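AA10A (Thermobifida fusca, PDB 5UIZ) probably cleaves cellulose or related polysaccharides oxidatively, as a copper-dependent lytic polysaccharide monooxygenase of family AA10. Local coordinates at residues A[94-99]-A[210-215]. Residues are numbered along the deposited sequence; the frame is centred on the assembly and turned at random.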
ATOM      1  N   GLY A  94      17.191  -5.368  -1.897  1.00 15.48           N
ATOM      2  CA  GLY A  94      17.229  -3.942  -1.581  1.00 16.03           C
ATOM      3  C   GLY A  94      16.996  -3.074  -2.805  1.00 14.58           C
ATOM      4  O   GLY A  94      16.896  -1.869  -2.686  1.00 18.15           O
ATOM      5  N   ASN A  95      16.900  -3.653  -3.988  1.00 14.55           N
ATOM      6  CA  ASN A  95      16.840  -2.850  -5.204  1.00 14.43           C
ATOM      7  C   ASN A  95      15.375  -2.564  -5.602  1.00 13.95           C
ATOM      8  O   ASN A  95      14.901  -2.995  -6.651  1.00 13.21           O
ATOM      9  CB  ASN A  95      17.635  -3.528  -6.318  1.00 15.17           C
ATOM     10  CG  ASN A  95      19.142  -3.359  -6.137  1.00 15.57           C
ATOM     11  OD1 ASN A  95      19.587  -2.414  -5.527  1.00 16.22           O
ATOM     12  ND2 ASN A  95      19.903  -4.267  -6.673  1.00 16.34           N
ATOM     13  N   HIS A  96      14.681  -1.864  -4.718  1.00 13.72           N
ATOM     14  CA  HIS A  96      13.235  -1.568  -4.861  1.00 14.45           C
ATOM     15  C   HIS A  96      12.911  -0.870  -6.185  1.00 15.11           C
ATOM     16  O   HIS A  96      11.920  -1.200  -6.837  1.00 14.24           O
ATOM     17  CB  HIS A  96      12.731  -0.797  -3.644  1.00 14.94           C
ATOM     18  CG  HIS A  96      13.095  -1.447  -2.338  1.00 15.75           C
ATOM     19  ND1 HIS A  96      12.651  -2.707  -1.971  1.00 17.50           N
ATOM     20  CD2 HIS A  96      13.903  -1.025  -1.339  1.00 15.28           C
ATOM     21  CE1 HIS A  96      13.176  -3.017  -0.794  1.00 17.01           C
ATOM     22  NE2 HIS A  96      13.934  -2.006  -0.392  1.00 15.94           N
ATOM     23  N   ARG A  97      13.759   0.076  -6.596  0.53 15.98           N
ATOM     24  CA  ARG A  97      13.539   0.797  -7.851  0.53 17.21           C
ATOM     25  C   ARG A  97      13.624  -0.134  -9.030  0.53 16.74           C
ATOM     26  O   ARG A  97      12.832  -0.018  -9.972  0.53 16.28           O
ATOM     27  CB  ARG A  97      14.521   1.966  -8.052  0.53 19.62           C
ATOM     28  CG  ARG A  97      13.927   3.350  -7.852  0.53 21.86           C
ATOM     29  CD  ARG A  97      14.906   4.435  -8.322  0.53 24.76           C
ATOM     30  NE  ARG A  97      14.394   5.811  -8.133  0.53 27.40           N
ATOM     31  CZ  ARG A  97      14.448   6.509  -6.995  0.53 28.55           C
ATOM     32  NH1 ARG A  97      13.951   7.733  -6.973  0.53 28.74           N
ATOM     33  NH2 ARG A  97      14.980   5.996  -5.875  0.53 30.90           N
ATOM     34  N   ALA A  98      14.543  -1.096  -8.981  1.00 15.64           N
ATOM     35  CA  ALA A  98      14.657  -2.014 -10.098  1.00 14.24           C
ATOM     36  C   ALA A  98      13.448  -2.925 -10.108  1.00 14.33           C
ATOM     37  O   ALA A  98      13.008  -3.335 -11.198  1.00 14.23           O
ATOM     38  CB  ALA A  98      15.900  -2.848 -10.022  1.00 14.37           C
ATOM     39  N   ALA A  99      12.983  -3.346  -8.927  1.00 12.58           N
ATOM     40  CA  ALA A  99      11.895  -4.273  -8.888  1.00 13.03           C
ATOM     41  C   ALA A  99      10.554  -3.654  -9.265  1.00 13.26           C
ATOM     42  O   ALA A  99       9.704  -4.368  -9.729  1.00 14.66           O
ATOM     43  CB  ALA A  99      11.786  -4.946  -7.551  1.00 13.43           C
ATOM     44  N   ASP A 210      14.619 -12.834   2.224  1.00 23.94           N
ATOM     45  CA  ASP A 210      14.596 -11.578   1.451  1.00 21.80           C
ATOM     46  C   ASP A 210      13.193 -11.541   0.832  1.00 20.17           C
ATOM     47  O   ASP A 210      12.957 -12.072  -0.228  1.00 19.09           O
ATOM     48  CB  ASP A 210      15.702 -11.540   0.417  1.00 22.13           C
ATOM     49  CG  ASP A 210      15.675 -10.304  -0.416  1.00 19.23           C
ATOM     50  OD1 ASP A 210      14.778  -9.442  -0.256  1.00 18.79           O
ATOM     51  OD2 ASP A 210      16.599 -10.184  -1.226  1.00 17.75           O
ATOM     52  N   GLN A 211      12.254 -11.018   1.605  1.00 18.47           N
ATOM     53  CA  GLN A 211      10.883 -10.880   1.177  1.00 18.09           C
ATOM     54  C   GLN A 211      10.485  -9.479   1.559  1.00 16.33           C
ATOM     55  O   GLN A 211      10.662  -9.044   2.729  1.00 16.87           O
ATOM     56  CB  GLN A 211      10.021 -11.891   1.913  1.00 19.47           C
ATOM     57  CG  GLN A 211       8.536 -11.802   1.575  1.00 19.23           C
ATOM     58  CD  GLN A 211       7.851 -13.045   2.061  1.00 21.87           C
ATOM     59  OE1 GLN A 211       7.288 -13.039   3.127  1.00 21.43           O
ATOM     60  NE2 GLN A 211       7.998 -14.156   1.315  1.00 22.47           N
ATOM     61  N   THR A 212       9.941  -8.773   0.593  1.00 14.99           N
ATOM     62  CA  THR A 212       9.646  -7.402   0.751  1.00 14.60           C
ATOM     63  C   THR A 212       8.186  -7.183   0.347  1.00 15.19           C
ATOM     64  O   THR A 212       7.793  -7.581  -0.731  1.00 13.73           O
ATOM     65  CB  THR A 212      10.579  -6.548  -0.112  1.00 14.59           C
ATOM     66  OG1 THR A 212      11.939  -6.838   0.205  1.00 15.45           O
ATOM     67  CG2 THR A 212      10.330  -5.091   0.179  1.00 15.26           C
ATOM     68  N   TYR A 213       7.443  -6.503   1.231  1.00 16.65           N
ATOM     69  CA  TYR A 213       6.078  -6.069   0.998  1.00 17.40           C
ATOM     70  C   TYR A 213       5.997  -4.634   0.567  1.00 16.52           C
ATOM     71  O   TYR A 213       6.738  -3.739   1.098  1.00 16.53           O
ATOM     72  CB  TYR A 213       5.280  -6.262   2.276  1.00 19.10           C
ATOM     73  CG  TYR A 213       5.163  -7.720   2.632  1.00 20.17           C
ATOM     74  CD1 TYR A 213       6.219  -8.398   3.206  1.00 21.50           C
ATOM     75  CD2 TYR A 213       3.985  -8.425   2.392  1.00 24.05           C
ATOM     76  CE1 TYR A 213       6.120  -9.750   3.522  1.00 23.74           C
ATOM     77  CE2 TYR A 213       3.875  -9.772   2.707  1.00 25.32           C
ATOM     78  CZ  TYR A 213       4.958 -10.431   3.256  1.00 25.09           C
ATOM     79  OH  TYR A 213       4.857 -11.758   3.579  1.00 30.23           O
ATOM     80  N   TYR A 214       5.069  -4.398  -0.357  1.00 15.19           N
ATOM     81  CA  TYR A 214       4.868  -3.108  -1.003  1.00 15.27           C
ATOM     82  C   TYR A 214       3.423  -2.653  -0.813  1.00 15.53           C
ATOM     83  O   TYR A 214       2.498  -3.211  -1.379  1.00 16.30           O
ATOM     84  CB  TYR A 214       5.252  -3.180  -2.479  1.00 14.58           C
ATOM     85  CG  TYR A 214       6.732  -3.449  -2.656  1.00 14.84           C
ATOM     86  CD1 TYR A 214       7.672  -2.484  -2.352  1.00 14.70           C
ATOM     87  CD2 TYR A 214       7.181  -4.680  -3.091  1.00 14.30           C
ATOM     88  CE1 TYR A 214       9.033  -2.756  -2.509  1.00 16.12           C
ATOM     89  CE2 TYR A 214       8.522  -4.981  -3.179  1.00 14.40           C
ATOM     90  CZ  TYR A 214       9.440  -4.033  -2.918  1.00 14.86           C
ATOM     91  OH  TYR A 214      10.786  -4.310  -3.080  1.00 16.40           O
ATOM     92  N   LEU A 215       3.257  -1.618  -0.016  1.00 16.30           N
ATOM     93  CA  LEU A 215       1.972  -1.286   0.593  1.00 16.85           C
ATOM     94  C   LEU A 215       1.571   0.127   0.307  1.00 17.19           C
ATOM     95  O   LEU A 215       2.106   1.041   0.914  1.00 19.40           O
ATOM     96  CB  LEU A 215       2.067  -1.515   2.110  1.00 18.65           C
ATOM     97  CG  LEU A 215       2.572  -2.944   2.421  1.00 19.86           C
ATOM     98  CD1 LEU A 215       3.006  -3.152   3.860  1.00 21.07           C
ATOM     99  CD2 LEU A 215       1.571  -4.011   1.954  1.00 19.76           C
TER
HETATM  100  O   HOH W   1      14.863  -6.560  -0.292  0.87 12.59           O
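The phenol oxygen OH of Y214 and the imidazole nitrogen ND1 of H96 lie 2.7 Å apart, joined by a nearly straight hydrogen bond in which either partner could be the donor. It illustrates how a direct polar pair, backed by a bridging water, can tie a short helix to a strand. Each ring receives the other's polar atom at its edge, close to its own plane; the ring centroids lie 5.7 Å apart with the planes at 73°. The CG of H96 stands anti to its own carbonyl carbon (chi1 -51°), which carries the imidazole across to the strand. On the far side of the ring, NE2 bonds to the hydroxyl of Y148; with both nitrogens engaged, the rotation of the imidazole is fixed. One of its faces is covered by the main chain, with the carbonyl carbon C of G94 4.0 Å above the ring plane. The setting is the beta-sandwich core characteristic of LPMOs: 211-221 pairs with strands 88-90 and 198-206, and the loop leading from 88-90 into helix 96-99 is brought back against it. T212 adds a nonpolar touch, its methyl CG2 reaching CE1 of H96 at 3.7 Å, while its hydroxyl OG1 is hydrogen-bonded to a bridging water that accepts from the backbone N of G94 and donates to OD1 of D210 (2.9 Å from the water oxygen). D210 also reaches G93 N through OD2, and its two oxygens therefore hold the same loop, one directly and one through the water. The copper ligands H37 and H144 have their side chains about 11 Å from that of T212, and the neighbouring Y213 hydrogen-bonds through OH to the amino nitrogen of H37.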